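Local coordinates for site-specific recombinase, resolvase family protein (Streptococcus pneumoniae, PDB 3GUV) that probably catalyses site-specific DNA recombination as a member of the serine resolvase/invertase family, in which a serine hydroxyl cuts and rejoins DNA strands, at residues A[11-14]-A[19-22]; A[32-37]-A[109-114]; A[107-110]-A[115-118]. All coordinates share one frame; numbering follows the deposited sequence.

Interaction 1: A[11-14]-A[19-22]; sequences TRVS and IEGY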
loop_
_atom_site.group_PDB
_atom_site.type_symbol
_atom_site.label_atom_id
_atom_site.label_comp_id
_atom_site.label_asym_id
_atom_site.label_seq_id
_atom_site.Cartn_x
_atom_site.Cartn_y
_atom_site.Cartn_z
ATOM N N THR A 11 5.013 -17.262 -10.324
ATOM C CA THR A 11 3.594 -17.135 -10.653
ATOM C C THR A 11 2.756 -17.876 -9.607
ATOM O O THR A 11 3.242 -18.777 -8.944
ATOM C CB THR A 11 3.262 -17.678 -12.093
ATOM O OG1 THR A 11 3.654 -19.048 -12.209
ATOM C CG2 THR A 11 3.954 -16.864 -13.189
ATOM N N ARG A 12 1.485 -17.499 -9.494
ATOM C CA ARG A 12 0.539 -18.152 -8.545
ATOM C C ARG A 12 -0.909 -17.826 -8.896
ATOM O O ARG A 12 -1.170 -16.966 -9.719
ATOM C CB ARG A 12 0.828 -17.744 -7.086
ATOM C CG ARG A 12 0.712 -16.192 -6.872
ATOM C CD ARG A 12 0.791 -15.761 -5.426
ATOM N NE ARG A 12 -0.311 -16.338 -4.673
ATOM C CZ ARG A 12 -0.225 -17.322 -3.777
ATOM N NH1 ARG A 12 -1.338 -17.759 -3.178
ATOM N NH2 ARG A 12 0.941 -17.893 -3.465
ATOM N N VAL A 13 -1.842 -18.534 -8.288
ATOM C CA VAL A 13 -3.258 -18.154 -8.250
ATOM C C VAL A 13 -3.517 -17.715 -6.803
ATOM O O VAL A 13 -2.747 -18.056 -5.916
ATOM C CB VAL A 13 -4.195 -19.320 -8.582
ATOM C CG1 VAL A 13 -3.858 -19.902 -9.975
ATOM C CG2 VAL A 13 -4.090 -20.407 -7.522
ATOM N N SER A 14 -4.582 -16.946 -6.595
ATOM C CA SER A 14 -5.047 -16.546 -5.273
ATOM C C SER A 14 -5.924 -17.603 -4.656
ATOM O O SER A 14 -5.840 -17.831 -3.457
ATOM C CB SER A 14 -5.904 -15.280 -5.356
ATOM O OG SER A 14 -5.228 -14.257 -6.052
ATOM N N ILE A 19 -10.398 -22.157 -10.843
ATOM C CA ILE A 19 -11.014 -20.845 -11.028
ATOM C C ILE A 19 -10.115 -19.907 -11.830
ATOM O O ILE A 19 -10.587 -19.130 -12.653
ATOM C CB ILE A 19 -11.350 -20.228 -9.629
ATOM C CG1 ILE A 19 -12.270 -21.176 -8.838
ATOM C CG2 ILE A 19 -11.925 -18.829 -9.742
ATOM C CD1 ILE A 19 -13.446 -21.796 -9.669
ATOM N N GLU A 20 -8.813 -20.001 -11.588
ATOM C CA GLU A 20 -7.854 -19.024 -12.065
ATOM C C GLU A 20 -6.767 -19.565 -13.004
ATOM O O GLU A 20 -6.056 -18.790 -13.630
ATOM C CB GLU A 20 -7.156 -18.431 -10.862
ATOM C CG GLU A 20 -7.908 -17.377 -10.132
ATOM C CD GLU A 20 -7.073 -16.834 -9.002
ATOM O OE1 GLU A 20 -5.906 -16.411 -9.257
ATOM O OE2 GLU A 20 -7.567 -16.853 -7.860
ATOM N N GLY A 21 -6.630 -20.886 -13.085
ATOM C CA GLY A 21 -5.582 -21.556 -13.857
ATOM C C GLY A 21 -5.485 -21.063 -15.265
ATOM O O GLY A 21 -4.376 -20.799 -15.792
ATOM N N TYR A 22 -6.651 -20.852 -15.857
ATOM C CA TYR A 22 -6.734 -20.511 -17.267
ATOM C C TYR A 22 -5.959 -19.286 -17.651
ATOM O O TYR A 22 -5.583 -19.163 -18.789
ATOM C CB TYR A 22 -8.198 -20.339 -17.692
ATOM C CG TYR A 22 -8.840 -18.994 -17.366
ATOM C CD1 TYR A 22 -8.820 -17.939 -18.278
ATOM C CD2 TYR A 22 -9.468 -18.794 -16.149
ATOM C CE1 TYR A 22 -9.460 -16.720 -17.988
ATOM C CE2 TYR A 22 -10.086 -17.592 -15.838
ATOM C CZ TYR A 22 -10.087 -16.577 -16.739
ATOM O OH TYR A 22 -10.711 -15.423 -16.370
HETATM O O HOH W 1 -3.114 -15.737 -11.204
#
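The carboxylate of Glu20 reaches across from the short helix 17-20 to the backbone of Val13 and Ser14, just beyond the end of strand 6-12. Its chain runs extended past CG (chi2 -177°), which carries the acid group from the helix over to the loop after strand 6-12 and lets its stem lie obliquely across the Val13 side chain. Val13 CG1 rests on Glu20 CB at 3.7 Å, and Val13 CB lies 3.4 Å from Glu20 OE1. At the far end the amide of Ser14 gives a nearly straight hydrogen bond to the acid, Ser14 N to Glu20 OE1 3.0 Å, arriving on the syn side but 27° out of the carboxylate plane. Glu20 OE2 is taken by the amide of Thr15 and lies 3.4 Å from Ser14 CB. A water donates to Arg12 O at 2.7 Å and more weakly to Glu20 OE1. Ser14 has a weak hydrogen bond from its hydroxyl group to Glu138 of the second subunit and packs on Ile142 of that subunit, which places this loop at the dimer interface. With the consecutive backbone amides of Ser14 and Thr15 donating to one carboxylate, the loop after the strand is tied to the helix that follows it.

Interaction 2: A[32-37]-A[109-114]; sequences KAFAIY and ICVEDG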
loop_
_atom_site.group_PDB
_atom_site.type_symbol
_atom_site.label_atom_id
_atom_site.label_comp_id
_atom_site.label_asym_id
_atom_site.label_seq_id
_atom_site.Cartn_x
_atom_site.Cartn_y
_atom_site.Cartn_z
ATOM N N LYS A 32 7.616 -14.303 -19.948
ATOM C CA LYS A 32 8.725 -14.786 -20.776
ATOM C C LYS A 32 9.046 -13.788 -21.889
ATOM O O LYS A 32 10.236 -13.511 -22.121
ATOM C CB LYS A 32 8.468 -16.207 -21.321
ATOM C CG LYS A 32 8.685 -17.264 -20.247
ATOM C CD LYS A 32 8.053 -18.623 -20.600
ATOM C CE LYS A 32 7.965 -19.498 -19.370
ATOM N NZ LYS A 32 8.241 -20.907 -19.747
ATOM N N ALA A 33 8.010 -13.215 -22.539
ATOM C CA ALA A 33 8.219 -12.176 -23.584
ATOM C C ALA A 33 9.026 -11.010 -23.033
ATOM O O ALA A 33 10.017 -10.602 -23.652
ATOM C CB ALA A 33 6.894 -11.678 -24.203
ATOM N N PHE A 34 8.631 -10.525 -21.856
ATOM C CA PHE A 34 9.319 -9.444 -21.143
ATOM C C PHE A 34 10.767 -9.787 -20.859
ATOM O O PHE A 34 11.644 -8.968 -21.044
ATOM C CB PHE A 34 8.595 -9.154 -19.826
ATOM C CG PHE A 34 9.202 -8.051 -18.965
ATOM C CD1 PHE A 34 8.737 -6.737 -19.053
ATOM C CD2 PHE A 34 10.171 -8.345 -18.008
ATOM C CE1 PHE A 34 9.260 -5.730 -18.214
ATOM C CE2 PHE A 34 10.697 -7.361 -17.176
ATOM C CZ PHE A 34 10.225 -6.045 -17.273
ATOM N N ALA A 35 11.003 -11.001 -20.379
ATOM C CA ALA A 35 12.362 -11.490 -20.183
ATOM C C ALA A 35 13.170 -11.359 -21.498
ATOM O O ALA A 35 14.265 -10.798 -21.538
ATOM C CB ALA A 35 12.341 -12.930 -19.686
ATOM N N ILE A 36 12.592 -11.872 -22.565
ATOM C CA ILE A 36 13.210 -11.796 -23.902
ATOM C C ILE A 36 13.516 -10.348 -24.320
ATOM O O ILE A 36 14.681 -10.001 -24.440
ATOM C CB ILE A 36 12.339 -12.503 -24.965
ATOM C CG1 ILE A 36 12.594 -14.012 -24.901
ATOM C CG2 ILE A 36 12.626 -11.911 -26.353
ATOM C CD1 ILE A 36 11.441 -14.864 -25.435
ATOM N N TYR A 37 12.485 -9.508 -24.485
ATOM C CA TYR A 37 12.673 -8.086 -24.842
ATOM C C TYR A 37 13.722 -7.342 -23.978
ATOM O O TYR A 37 14.428 -6.469 -24.480
ATOM C CB TYR A 37 11.322 -7.357 -24.806
ATOM N N ILE A 109 10.468 -7.038 -10.035
ATOM C CA ILE A 109 9.838 -6.497 -11.239
ATOM C C ILE A 109 8.448 -7.090 -11.295
ATOM O O ILE A 109 8.277 -8.302 -11.114
ATOM C CB ILE A 109 10.644 -6.782 -12.547
ATOM C CG1 ILE A 109 12.036 -6.151 -12.446
ATOM C CG2 ILE A 109 9.908 -6.209 -13.810
ATOM C CD1 ILE A 109 12.936 -6.315 -13.711
ATOM N N CYS A 110 7.460 -6.197 -11.393
ATOM C CA CYS A 110 6.061 -6.514 -11.619
ATOM C C CYS A 110 5.820 -6.131 -13.030
ATOM O O CYS A 110 5.793 -4.950 -13.372
ATOM C CB CYS A 110 5.142 -5.697 -10.730
ATOM S SG CYS A 110 5.546 -5.881 -9.008
ATOM N N VAL A 111 5.671 -7.146 -13.855
ATOM C CA VAL A 111 5.519 -6.974 -15.265
ATOM C C VAL A 111 4.282 -6.142 -15.659
ATOM O O VAL A 111 4.399 -5.205 -16.447
ATOM C CB VAL A 111 5.533 -8.368 -15.968
ATOM C CG1 VAL A 111 5.030 -8.275 -17.357
ATOM C CG2 VAL A 111 6.973 -8.949 -15.921
ATOM N N GLU A 112 3.108 -6.457 -15.133
ATOM C CA GLU A 112 1.924 -5.712 -15.559
ATOM C C GLU A 112 1.898 -4.301 -14.954
ATOM O O GLU A 112 1.585 -3.341 -15.656
ATOM C CB GLU A 112 0.634 -6.450 -15.217
ATOM C CG GLU A 112 -0.525 -5.954 -16.095
ATOM C CD GLU A 112 -1.895 -6.318 -15.573
ATOM O OE1 GLU A 112 -2.758 -6.670 -16.427
ATOM O OE2 GLU A 112 -2.107 -6.253 -14.331
ATOM N N ASP A 113 2.258 -4.176 -13.674
ATOM C CA ASP A 113 2.254 -2.867 -12.985
ATOM C C ASP A 113 3.357 -1.921 -13.482
ATOM O O ASP A 113 3.302 -0.720 -13.233
ATOM C CB ASP A 113 2.414 -3.050 -11.478
ATOM C CG ASP A 113 1.358 -3.993 -10.870
ATOM O OD1 ASP A 113 0.206 -3.984 -11.368
ATOM O OD2 ASP A 113 1.669 -4.733 -9.888
ATOM N N GLY A 114 4.355 -2.453 -14.183
ATOM C CA GLY A 114 5.514 -1.666 -14.599
ATOM C C GLY A 114 6.427 -1.196 -13.461
ATOM O O GLY A 114 7.140 -0.208 -13.616
#
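Phe34, on helix 24-37, meets Val111 and Ile109 through purely apolar contacts, without a hydrogen bond between the two segments. The first kind is a CH-pi contact. Val111 CG2 sits over one face of the phenyl ring, 4.0 Å from the centroid of the Phe34 ring and 18° off its normal, displaced somewhat toward the rim. Its closest ring atoms are CG and CD2, near the root of the ring, the Phe34 CD2 to Val111 CG2 distance being 3.9 Å, and the valine and phenylalanine side chains run antiparallel, each passing the other. Phe34 CG stands anti to the backbone N (chi1 180°), a setting that swings the ring off the helix and across to the end of the strand.

These contacts belong to the layered alpha/beta core of a resolvase-type catalytic domain, where helix 24-37 packs against the central sheet. Strand 107-110 is hydrogen-bonded there to strand 78-81, whose Leu80 also touches Phe34, while Tyr40, in the loop after the helix, touches both Phe34 and Ile109.

The second kind is apolar packing of a methyl against the far end of the aromatic ring. The methyl Ile109 CG2 lies 3.5 Å from Phe34 CZ and 3.6 Å from Phe34 CE2, the two side chains meeting at a slant. Branching at CB leaves this methyl anti to the isoleucine's own backbone N while CG1 turns beside that nitrogen, and it is the methyl that reaches the phenyl ring.

Interaction 3: A[107-110]-A[115-118]; sequences NLIC and IDSS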
loop_
_atom_site.group_PDB
_atom_site.type_symbol
_atom_site.label_atom_id
_atom_site.label_comp_id
_atom_site.label_asym_id
_atom_site.label_seq_id
_atom_site.Cartn_x
_atom_site.Cartn_y
_atom_site.Cartn_z
ATOM N N ASN A 107 16.099 -7.701 -6.471
ATOM C CA ASN A 107 15.005 -6.760 -6.697
ATOM C C ASN A 107 13.758 -7.376 -7.370
ATOM O O ASN A 107 13.780 -8.512 -7.866
ATOM C CB ASN A 107 15.526 -5.552 -7.473
ATOM C CG ASN A 107 16.218 -4.535 -6.562
ATOM O OD1 ASN A 107 15.570 -3.809 -5.811
ATOM N ND2 ASN A 107 17.537 -4.509 -6.617
ATOM N N LEU A 108 12.665 -6.626 -7.347
ATOM C CA LEU A 108 11.358 -7.087 -7.800
ATOM C C LEU A 108 10.887 -6.295 -9.007
ATOM O O LEU A 108 10.933 -5.045 -8.991
ATOM C CB LEU A 108 10.327 -6.974 -6.688
ATOM C CG LEU A 108 8.930 -7.549 -7.023
ATOM C CD1 LEU A 108 8.948 -9.113 -7.050
ATOM C CD2 LEU A 108 7.940 -6.985 -5.958
ATOM N N ILE A 109 10.468 -7.038 -10.035
ATOM C CA ILE A 109 9.838 -6.497 -11.239
ATOM C C ILE A 109 8.448 -7.090 -11.295
ATOM O O ILE A 109 8.277 -8.302 -11.114
ATOM C CB ILE A 109 10.644 -6.782 -12.547
ATOM C CG1 ILE A 109 12.036 -6.151 -12.446
ATOM C CG2 ILE A 109 9.908 -6.209 -13.810
ATOM C CD1 ILE A 109 12.936 -6.315 -13.711
ATOM N N CYS A 110 7.460 -6.197 -11.393
ATOM C CA CYS A 110 6.061 -6.514 -11.619
ATOM C C CYS A 110 5.820 -6.131 -13.030
ATOM O O CYS A 110 5.793 -4.950 -13.372
ATOM C CB CYS A 110 5.142 -5.697 -10.730
ATOM S SG CYS A 110 5.546 -5.881 -9.008
ATOM N N ILE A 115 6.396 -1.890 -12.327
ATOM C CA ILE A 115 7.141 -1.497 -11.139
ATOM C C ILE A 115 8.458 -2.273 -11.145
ATOM O O ILE A 115 8.472 -3.459 -11.436
ATOM C CB ILE A 115 6.381 -1.859 -9.830
ATOM C CG1 ILE A 115 5.163 -0.946 -9.588
ATOM C CG2 ILE A 115 7.321 -1.781 -8.651
ATOM C CD1 ILE A 115 4.298 -1.380 -8.360
ATOM N N ASP A 116 9.552 -1.579 -10.854
ATOM C CA ASP A 116 10.883 -2.173 -10.793
ATOM C C ASP A 116 11.572 -1.530 -9.587
ATOM O O ASP A 116 11.892 -0.317 -9.617
ATOM C CB ASP A 116 11.642 -1.891 -12.104
ATOM C CG ASP A 116 13.115 -2.307 -12.060
ATOM O OD1 ASP A 116 13.663 -2.607 -10.965
ATOM O OD2 ASP A 116 13.735 -2.333 -13.154
ATOM N N SER A 117 11.754 -2.314 -8.520
ATOM C CA SER A 117 12.305 -1.802 -7.285
ATOM C C SER A 117 13.790 -1.350 -7.364
ATOM O O SER A 117 14.226 -0.579 -6.522
ATOM C CB SER A 117 12.087 -2.797 -6.142
ATOM O OG SER A 117 12.894 -3.957 -6.253
ATOM N N SER A 118 14.545 -1.788 -8.367
ATOM C CA SER A 118 15.949 -1.363 -8.537
ATOM C C SER A 118 16.066 0.090 -9.046
ATOM O O SER A 118 17.069 0.737 -8.803
ATOM C CB SER A 118 16.691 -2.289 -9.506
ATOM O OG SER A 118 16.315 -2.026 -10.853
#
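A beta hairpin formed by strands 107-110 and 115-116 closes one edge of the mixed sheet, its second strand running antiparallel to the first and passing into a 3-10 turn at Ser117 and Ser118. Near the turn of the hairpin, Cys110 and Ile115 form a hydrogen-bonded pair: Cys110 N to Ile115 O is 2.9 Å, and the return bond, Ile115 N to Cys110 O, is longer at 3.3 Å and more bent (137°). Their side chains share a face, with Cys110 CB 4.1 Å from Ile115 CB. Ile109 and Asp116 are the adjacent non-hydrogen-bonded pair and project together from the other face, side by side, with Ile109 CG1 4.0 Å from the carboxylate carbon Asp116 CG.

Beyond this pair the ladder passes from backbone to side chain. Ser117 N still bonds to Leu108 O at 2.9 Å, but the reciprocal amide, Leu108 N, donates instead to the hydroxyl, Ser117 OG, at 2.9 Å in an almost straight line (177°). With chi1 at 71°, OG lies between its own backbone N and carbonyl carbon, facing the first strand. The hydroxyl then donates to Asn107 OD1 at 2.7 Å, in the plane of the amide and on a lone pair; Gln102 of helix 91-103 is a second donor to OD1. Asp116 makes an Asx turn, its OD1 accepting both the amide and the hydroxyl of Ser118 from the same face of the carboxylate, one on the anti side and one on the syn side. Ser117 OG thus acts as acceptor and donor at once, replacing a backbone carbonyl as the second strand leaves the sheet and fixing the Asn107 amide beside the 3-10 turn.

Overall arrangement
Interactions 2 and 3 share Ile109 and Cys110 and use strand 107-110 in different ways: helix 24-37 packs on it in interaction 2, while its antiparallel neighbour hydrogen-bonds along it in interaction 3. Their centres lie about 10 Å apart. Interaction 1 is elsewhere on the same sheet, at the end of strand 6-12, with its centre about 18 Å from that of interaction 2 and about 21 Å from that of interaction 3. The chemistry follows place. Interaction 3 is the buried one, a backbone ladder ending in polar side chains; interaction 2, partly buried, is wholly apolar; interaction 1, also partly buried, rests on a carboxylate gripping backbone amides.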